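Local structure of putative metalloprotease II (Bacteroides fragilis, 4ON1) at residues 34-46 and 53-65. The protein is probably a secreted zinc-dependent metalloendopeptidase related to fragilysin, hydrolysing peptide bonds with a zinc ion bound in its active site. Sequence-based numbering, arbitrary orientation.
Sequences VLSKISNTEHTIM and LWTTSIKAIHGVE
The CD1 of I58 on strand 52-68 is met by L35, I38 and I45 of segment 34-46, a worked example of one branched side chain gathering three others. It lies 3.7 Å from L35 CD2 and equally close to I38 CD1, both side chains crossing it at about a right angle, while I45 CD1 approaches obliquely at 4.0 Å. CG1 of I58 sits between backbone N and carbonyl carbon (chi1 69°), which carries CD1 in among these three. On the other face of the hairpin, E42 reaches across to S57 with its CG anti to the backbone N (chi1 178°), laying its carboxylate against that residue, where OE2 of E42 comes 3.3 Å from CB of S57; S57 OG itself bonds to D82. Farther along that face, M46 bends so that its CE meets T55 CG2 at 3.5 Å.

The frame beneath is an antiparallel beta hairpin of strands 43-49 and 52-68, within the fragilysin-like N-terminal domain and away from the zinc site. H43 pairs with I58 and I45 with T56 as hydrogen-bonded pairs, the shortest bond running from I45 N to T56 O (2.7 Å) and nearly straight at 176°. Beyond H43 the direct pairing gives way to a water, which accepts from A60 N at 2.7 Å, donates to T41 O and makes a weak bond to S39 O. In the next shell, the H43 ring takes I38 CG1 over one face, toward its rim, and its ND1 bonds to H19 NE2. F76 on the neighbouring strand 71-78 touches L35, and I84 on the next strand, 84-88, touches I58.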
ATOM      1  N   VAL A  34     -20.339   4.654   7.226  1.00 17.99           N
ATOM      2  CA  VAL A  34     -20.648   4.412   5.817  1.00 17.35           C
ATOM      3  C   VAL A  34     -20.021   3.102   5.316  1.00 22.69           C
ATOM      4  O   VAL A  34     -20.724   2.228   4.789  1.00 16.38           O
ATOM      5  CB  VAL A  34     -20.167   5.584   4.931  1.00 28.68           C
ATOM      6  CG1 VAL A  34     -20.333   5.263   3.455  1.00 20.30           C
ATOM      7  CG2 VAL A  34     -20.903   6.871   5.297  1.00 23.03           C
ATOM      8  N   LEU A  35     -18.710   2.962   5.492  1.00 20.58           N
ATOM      9  CA  LEU A  35     -17.980   1.824   4.927  1.00 18.37           C
ATOM     10  C   LEU A  35     -18.406   0.464   5.478  1.00 20.49           C
ATOM     11  O   LEU A  35     -18.422  -0.521   4.747  1.00 17.42           O
ATOM     12  CB  LEU A  35     -16.469   1.998   5.135  1.00 12.90           C
ATOM     13  CG  LEU A  35     -15.837   3.196   4.419  1.00 13.24           C
ATOM     14  CD1 LEU A  35     -14.322   3.257   4.632  1.00 10.32           C
ATOM     15  CD2 LEU A  35     -16.161   3.171   2.939  1.00 19.04           C
ATOM     16  N   SER A  36     -18.765   0.408   6.758  1.00 15.87           N
ATOM     17  CA  SER A  36     -19.139  -0.860   7.377  1.00 18.22           C
ATOM     18  C   SER A  36     -20.457  -1.429   6.841  1.00 28.38           C
ATOM     19  O   SER A  36     -20.768  -2.594   7.086  1.00 28.01           O
ATOM     20  CB  SER A  36     -19.239  -0.698   8.894  1.00 20.35           C
ATOM     21  OG  SER A  36     -20.281   0.195   9.234  1.00 26.75           O
ATOM     22  N   LYS A  37     -21.231  -0.620   6.118  1.00 25.02           N
ATOM     23  CA  LYS A  37     -22.508  -1.092   5.570  1.00 28.95           C
ATOM     24  C   LYS A  37     -22.379  -1.585   4.127  1.00 32.65           C
ATOM     25  O   LYS A  37     -23.361  -2.019   3.519  1.00 31.56           O
ATOM     26  CB  LYS A  37     -23.565   0.015   5.630  1.00 30.97           C
ATOM     27  CG  LYS A  37     -23.952   0.448   7.037  1.00 23.50           C
ATOM     28  CD  LYS A  37     -24.903   1.645   7.002  1.00 42.94           C
ATOM     29  CE  LYS A  37     -25.260   2.105   8.411  1.00 43.69           C
ATOM     30  NZ  LYS A  37     -24.029   2.238   9.255  1.00 40.54           N
ATOM     31  N   ILE A  38     -21.168  -1.514   3.583  1.00 27.72           N
ATOM     32  CA  ILE A  38     -20.929  -1.874   2.187  1.00 33.87           C
ATOM     33  C   ILE A  38     -20.306  -3.265   2.076  1.00 34.70           C
ATOM     34  O   ILE A  38     -19.182  -3.475   2.528  1.00 32.32           O
ATOM     35  CB  ILE A  38     -20.025  -0.831   1.503  1.00 23.91           C
ATOM     36  CG1 ILE A  38     -20.712   0.539   1.520  1.00 24.24           C
ATOM     37  CG2 ILE A  38     -19.699  -1.247   0.082  1.00 28.58           C
ATOM     38  CD1 ILE A  38     -19.801   1.688   1.137  1.00 24.12           C
ATOM     39  N   SER A  39     -21.037  -4.210   1.480  1.00 31.30           N
ATOM     40  CA  SER A  39     -20.588  -5.603   1.434  1.00 41.31           C
ATOM     41  C   SER A  39     -20.531  -6.220   0.039  1.00 52.66           C
ATOM     42  O   SER A  39     -19.449  -6.445  -0.500  1.00 68.45           O
ATOM     43  CB  SER A  39     -21.495  -6.471   2.308  1.00 47.11           C
ATOM     44  OG  SER A  39     -20.932  -6.674   3.592  1.00 69.80           O
ATOM     45  N   ASN A  40     -21.692  -6.490  -0.551  1.00 54.22           N
ATOM     46  CA  ASN A  40     -21.731  -7.207  -1.821  1.00 58.97           C
ATOM     47  C   ASN A  40     -22.059  -6.304  -2.992  1.00 56.70           C
ATOM     48  O   ASN A  40     -21.518  -6.458  -4.088  1.00 65.09           O
ATOM     49  CB  ASN A  40     -22.764  -8.337  -1.776  1.00 59.43           C
ATOM     50  CG  ASN A  40     -22.504  -9.325  -0.661  1.00 68.95           C
ATOM     51  OD1 ASN A  40     -21.619 -10.177  -0.762  1.00 78.58           O
ATOM     52  ND2 ASN A  40     -23.288  -9.229   0.407  1.00 68.40           N
ATOM     53  N   THR A  41     -22.955  -5.361  -2.746  1.00 38.82           N
ATOM     54  CA  THR A  41     -23.447  -4.482  -3.791  1.00 37.80           C
ATOM     55  C   THR A  41     -22.752  -3.126  -3.798  1.00 38.89           C
ATOM     56  O   THR A  41     -22.112  -2.729  -2.827  1.00 33.84           O
ATOM     57  CB  THR A  41     -24.968  -4.273  -3.651  1.00 37.02           C
ATOM     58  OG1 THR A  41     -25.272  -3.860  -2.313  1.00 57.35           O
ATOM     59  CG2 THR A  41     -25.699  -5.568  -3.938  1.00 43.56           C
ATOM     60  N   GLU A  42     -22.887  -2.439  -4.923  1.00 28.61           N
ATOM     61  CA  GLU A  42     -22.434  -1.068  -5.087  1.00 36.75           C
ATOM     62  C   GLU A  42     -23.286  -0.104  -4.254  1.00 34.64           C
ATOM     63  O   GLU A  42     -24.512  -0.190  -4.254  1.00 32.01           O
ATOM     64  CB  GLU A  42     -22.494  -0.700  -6.572  1.00 43.23           C
ATOM     65  CG  GLU A  42     -22.097   0.716  -6.928  1.00 61.95           C
ATOM     66  CD  GLU A  42     -22.378   1.039  -8.391  1.00 70.35           C
ATOM     67  OE1 GLU A  42     -21.891   0.299  -9.271  1.00 77.18           O
ATOM     68  OE2 GLU A  42     -23.107   2.019  -8.660  1.00 69.85           O
ATOM     69  N   HIS A  43     -22.633   0.792  -3.520  1.00 21.95           N
ATOM     70  CA  HIS A  43     -23.344   1.831  -2.774  1.00 26.70           C
ATOM     71  C   HIS A  43     -22.991   3.181  -3.369  1.00 30.78           C
ATOM     72  O   HIS A  43     -21.846   3.420  -3.746  1.00 31.00           O
ATOM     73  CB  HIS A  43     -22.993   1.807  -1.281  1.00 32.55           C
ATOM     74  CG  HIS A  43     -23.644   0.697  -0.516  1.00 37.23           C
ATOM     75  ND1 HIS A  43     -24.330   0.913   0.660  1.00 38.65           N
ATOM     76  CD2 HIS A  43     -23.718  -0.636  -0.755  1.00 39.72           C
ATOM     77  CE1 HIS A  43     -24.798  -0.236   1.114  1.00 39.59           C
ATOM     78  NE2 HIS A  43     -24.440  -1.192   0.274  1.00 41.29           N
ATOM     79  N   THR A  44     -23.967   4.073  -3.432  1.00 26.86           N
ATOM     80  CA  THR A  44     -23.713   5.392  -3.978  1.00 28.73           C
ATOM     81  C   THR A  44     -23.696   6.390  -2.835  1.00 35.49           C
ATOM     82  O   THR A  44     -24.590   6.404  -1.985  1.00 27.99           O
ATOM     83  CB  THR A  44     -24.768   5.783  -5.030  1.00 28.94           C
ATOM     84  OG1 THR A  44     -24.789   4.794  -6.067  1.00 36.73           O
ATOM     85  CG2 THR A  44     -24.431   7.130  -5.647  1.00 31.14           C
ATOM     86  N   ILE A  45     -22.659   7.220  -2.822  1.00 27.40           N
ATOM     87  CA  ILE A  45     -22.437   8.161  -1.735  1.00 28.11           C
ATOM     88  C   ILE A  45     -22.387   9.586  -2.254  1.00 30.69           C
ATOM     89  O   ILE A  45     -21.707   9.863  -3.240  1.00 22.72           O
ATOM     90  CB  ILE A  45     -21.111   7.875  -1.007  1.00 25.21           C
ATOM     91  CG1 ILE A  45     -21.026   6.405  -0.582  1.00 28.01           C
ATOM     92  CG2 ILE A  45     -20.934   8.823   0.182  1.00 30.17           C
ATOM     93  CD1 ILE A  45     -19.623   5.975  -0.196  1.00 26.70           C
ATOM     94  N   MET A  46     -23.095  10.491  -1.591  1.00 25.36           N
ATOM     95  CA  MET A  46     -22.941  11.905  -1.880  1.00 19.64           C
ATOM     96  C   MET A  46     -21.888  12.526  -0.980  1.00 29.66           C
ATOM     97  O   MET A  46     -22.027  12.545   0.240  1.00 22.91           O
ATOM     98  CB  MET A  46     -24.254  12.647  -1.717  1.00 20.90           C
ATOM     99  CG  MET A  46     -24.046  14.133  -1.580  1.00 39.25           C
ATOM    100  SD  MET A  46     -25.374  15.031  -2.348  1.00 73.94           S
ATOM    101  CE  MET A  46     -24.989  14.646  -4.049  1.00 28.07           C
ATOM    102  N   LEU A  53     -20.306  19.474  -4.099  1.00 24.83           N
ATOM    103  CA  LEU A  53     -21.013  18.262  -3.736  1.00 25.63           C
ATOM    104  C   LEU A  53     -21.114  17.394  -4.975  1.00 29.31           C
ATOM    105  O   LEU A  53     -21.439  17.890  -6.052  1.00 27.00           O
ATOM    106  CB  LEU A  53     -22.402  18.581  -3.174  1.00 26.59           C
ATOM    107  CG  LEU A  53     -22.426  19.218  -1.776  1.00 32.11           C
ATOM    108  CD1 LEU A  53     -22.168  20.723  -1.862  1.00 38.35           C
ATOM    109  CD2 LEU A  53     -23.750  18.961  -1.081  1.00 32.00           C
ATOM    110  N   TRP A  54     -20.830  16.105  -4.821  1.00 26.86           N
ATOM    111  CA  TRP A  54     -20.887  15.180  -5.948  1.00 27.48           C
ATOM    112  C   TRP A  54     -21.117  13.758  -5.470  1.00 32.28           C
ATOM    113  O   TRP A  54     -20.892  13.440  -4.298  1.00 28.32           O
ATOM    114  CB  TRP A  54     -19.600  15.262  -6.775  1.00 22.91           C
ATOM    115  CG  TRP A  54     -18.388  14.646  -6.118  1.00 21.26           C
ATOM    116  CD1 TRP A  54     -17.835  13.427  -6.396  1.00 29.02           C
ATOM    117  CD2 TRP A  54     -17.583  15.224  -5.077  1.00 24.00           C
ATOM    118  NE1 TRP A  54     -16.735  13.214  -5.596  1.00 27.02           N
ATOM    119  CE2 TRP A  54     -16.558  14.299  -4.780  1.00 20.23           C
ATOM    120  CE3 TRP A  54     -17.626  16.434  -4.374  1.00 26.94           C
ATOM    121  CZ2 TRP A  54     -15.588  14.546  -3.804  1.00 23.40           C
ATOM    122  CZ3 TRP A  54     -16.661  16.678  -3.405  1.00 24.66           C
ATOM    123  CH2 TRP A  54     -15.655  15.738  -3.130  1.00 26.89           C
ATOM    124  N   THR A  55     -21.579  12.905  -6.378  1.00 27.20           N
ATOM    125  CA  THR A  55     -21.829  11.511  -6.037  1.00 29.54           C
ATOM    126  C   THR A  55     -20.733  10.604  -6.562  1.00 32.61           C
ATOM    127  O   THR A  55     -20.133  10.867  -7.603  1.00 28.81           O
ATOM    128  CB  THR A  55     -23.165  11.011  -6.603  1.00 29.22           C
ATOM    129  OG1 THR A  55     -23.160  11.165  -8.028  1.00 40.82           O
ATOM    130  CG2 THR A  55     -24.310  11.805  -6.018  1.00 29.20           C
ATOM    131  N   THR A  56     -20.479   9.530  -5.829  1.00 25.59           N
ATOM    132  CA  THR A  56     -19.579   8.490  -6.291  1.00 27.45           C
ATOM    133  C   THR A  56     -20.154   7.158  -5.848  1.00 26.86           C
ATOM    134  O   THR A  56     -20.996   7.103  -4.953  1.00 32.69           O
ATOM    135  CB  THR A  56     -18.154   8.660  -5.742  1.00 30.79           C
ATOM    136  OG1 THR A  56     -17.293   7.679  -6.336  1.00 41.82           O
ATOM    137  CG2 THR A  56     -18.143   8.484  -4.229  1.00 30.07           C
ATOM    138  N   SER A  57     -19.727   6.082  -6.489  1.00 21.34           N
ATOM    139  CA  SER A  57     -20.158   4.765  -6.057  1.00 31.44           C
ATOM    140  C   SER A  57     -18.931   3.942  -5.693  1.00 28.11           C
ATOM    141  O   SER A  57     -17.890   4.081  -6.322  1.00 40.15           O
ATOM    142  CB  SER A  57     -20.983   4.080  -7.146  1.00 38.09           C
ATOM    143  OG  SER A  57     -20.142   3.556  -8.154  1.00 54.92           O
ATOM    144  N   ILE A  58     -19.042   3.100  -4.669  1.00 21.94           N
ATOM    145  CA  ILE A  58     -17.952   2.187  -4.330  1.00 24.21           C
ATOM    146  C   ILE A  58     -18.505   0.831  -3.914  1.00 19.18           C
ATOM    147  O   ILE A  58     -19.688   0.708  -3.588  1.00 22.30           O
ATOM    148  CB  ILE A  58     -17.049   2.714  -3.183  1.00 35.57           C
ATOM    149  CG1 ILE A  58     -17.796   2.716  -1.856  1.00 32.88           C
ATOM    150  CG2 ILE A  58     -16.489   4.092  -3.496  1.00 45.75           C
ATOM    151  CD1 ILE A  58     -16.907   3.109  -0.687  1.00 32.70           C
ATOM    152  N   LYS A  59     -17.650  -0.187  -3.946  1.00 23.08           N
ATOM    153  CA  LYS A  59     -18.023  -1.480  -3.397  1.00 21.63           C
ATOM    154  C   LYS A  59     -16.820  -2.129  -2.750  1.00 19.25           C
ATOM    155  O   LYS A  59     -15.672  -1.729  -2.988  1.00 16.59           O
ATOM    156  CB  LYS A  59     -18.596  -2.409  -4.465  1.00 33.89           C
ATOM    157  CG  LYS A  59     -17.610  -2.797  -5.531  1.00 37.91           C
ATOM    158  CD  LYS A  59     -18.218  -3.811  -6.496  1.00 54.53           C
ATOM    159  CE  LYS A  59     -19.530  -3.314  -7.079  1.00 67.69           C
ATOM    160  NZ  LYS A  59     -20.072  -4.239  -8.118  1.00 79.26           N
ATOM    161  N   ALA A  60     -17.091  -3.124  -1.916  1.00 17.90           N
ATOM    162  CA  ALA A  60     -16.039  -3.886  -1.266  1.00 17.21           C
ATOM    163  C   ALA A  60     -15.225  -4.654  -2.300  1.00 23.03           C
ATOM    164  O   ALA A  60     -15.765  -5.123  -3.298  1.00 24.16           O
ATOM    165  CB  ALA A  60     -16.634  -4.841  -0.245  1.00 21.99           C
ATOM    166  N   ILE A  61     -13.926  -4.780  -2.056  1.00 17.77           N
ATOM    167  CA  ILE A  61     -13.040  -5.539  -2.942  1.00 19.58           C
ATOM    168  C   ILE A  61     -12.959  -6.985  -2.486  1.00 25.34           C
ATOM    169  O   ILE A  61     -12.663  -7.258  -1.320  1.00 29.01           O
ATOM    170  CB  ILE A  61     -11.619  -4.956  -2.976  1.00 16.76           C
ATOM    171  CG1 ILE A  61     -11.652  -3.519  -3.500  1.00 21.31           C
ATOM    172  CG2 ILE A  61     -10.706  -5.821  -3.850  1.00 20.76           C
ATOM    173  CD1 ILE A  61     -10.289  -2.867  -3.549  1.00 25.42           C
ATOM    174  N   HIS A  62     -13.214  -7.911  -3.405  1.00 22.32           N
ATOM    175  CA  HIS A  62     -13.179  -9.335  -3.080  1.00 29.78           C
ATOM    176  C   HIS A  62     -11.886  -9.985  -3.581  1.00 29.25           C
ATOM    177  O   HIS A  62     -11.197  -9.427  -4.431  1.00 30.07           O
ATOM    178  CB  HIS A  62     -14.401 -10.030  -3.685  1.00 36.54           C
ATOM    179  CG  HIS A  62     -15.701  -9.411  -3.272  1.00 58.23           C
ATOM    180  ND1 HIS A  62     -16.156  -9.424  -1.971  1.00 63.89           N
ATOM    181  CD2 HIS A  62     -16.632  -8.737  -3.989  1.00 68.77           C
ATOM    182  CE1 HIS A  62     -17.315  -8.793  -1.904  1.00 65.21           C
ATOM    183  NE2 HIS A  62     -17.628  -8.367  -3.115  1.00 70.35           N
ATOM    184  N   GLY A  63     -11.537 -11.143  -3.031  1.00 22.21           N
ATOM    185  CA  GLY A  63     -10.323 -11.828  -3.440  1.00 21.53           C
ATOM    186  C   GLY A  63      -9.114 -11.428  -2.611  1.00 21.85           C
ATOM    187  O   GLY A  63      -8.006 -11.915  -2.849  1.00 24.07           O
ATOM    188  N   VAL A  64      -9.313 -10.525  -1.651  1.00 15.54           N
ATOM    189  CA  VAL A  64      -8.219 -10.101  -0.783  1.00 15.06           C
ATOM    190  C   VAL A  64      -8.615 -10.123   0.682  1.00 19.02           C
ATOM    191  O   VAL A  64      -9.742  -9.801   1.043  1.00 24.55           O
ATOM    192  CB  VAL A  64      -7.704  -8.685  -1.129  1.00 24.06           C
ATOM    193  CG1 VAL A  64      -6.963  -8.709  -2.452  1.00 35.16           C
ATOM    194  CG2 VAL A  64      -8.850  -7.701  -1.178  1.00 29.15           C
ATOM    195  N   GLU A  65      -7.660 -10.513   1.518  1.00 19.16           N
ATOM    196  CA  GLU A  65      -7.839 -10.562   2.962  1.00 17.44           C
ATOM    197  C   GLU A  65      -6.668  -9.842   3.620  1.00 18.92           C
ATOM    198  O   GLU A  65      -5.514 -10.034   3.231  1.00 15.69           O
ATOM    199  CB  GLU A  65      -7.936 -12.023   3.437  1.00 25.48           C
ATOM    200  CG  GLU A  65      -8.002 -12.217   4.951  1.00 53.01           C
ATOM    201  CD  GLU A  65      -8.017 -13.688   5.361  1.00 67.71           C
ATOM    202  OE1 GLU A  65      -8.210 -14.558   4.479  1.00 61.01           O
ATOM    203  OE2 GLU A  65      -7.826 -13.977   6.563  1.00 70.85           O
TER
HETATM  204  O   HOH W   1     -19.590  -4.066  -1.877  1.00 33.42           O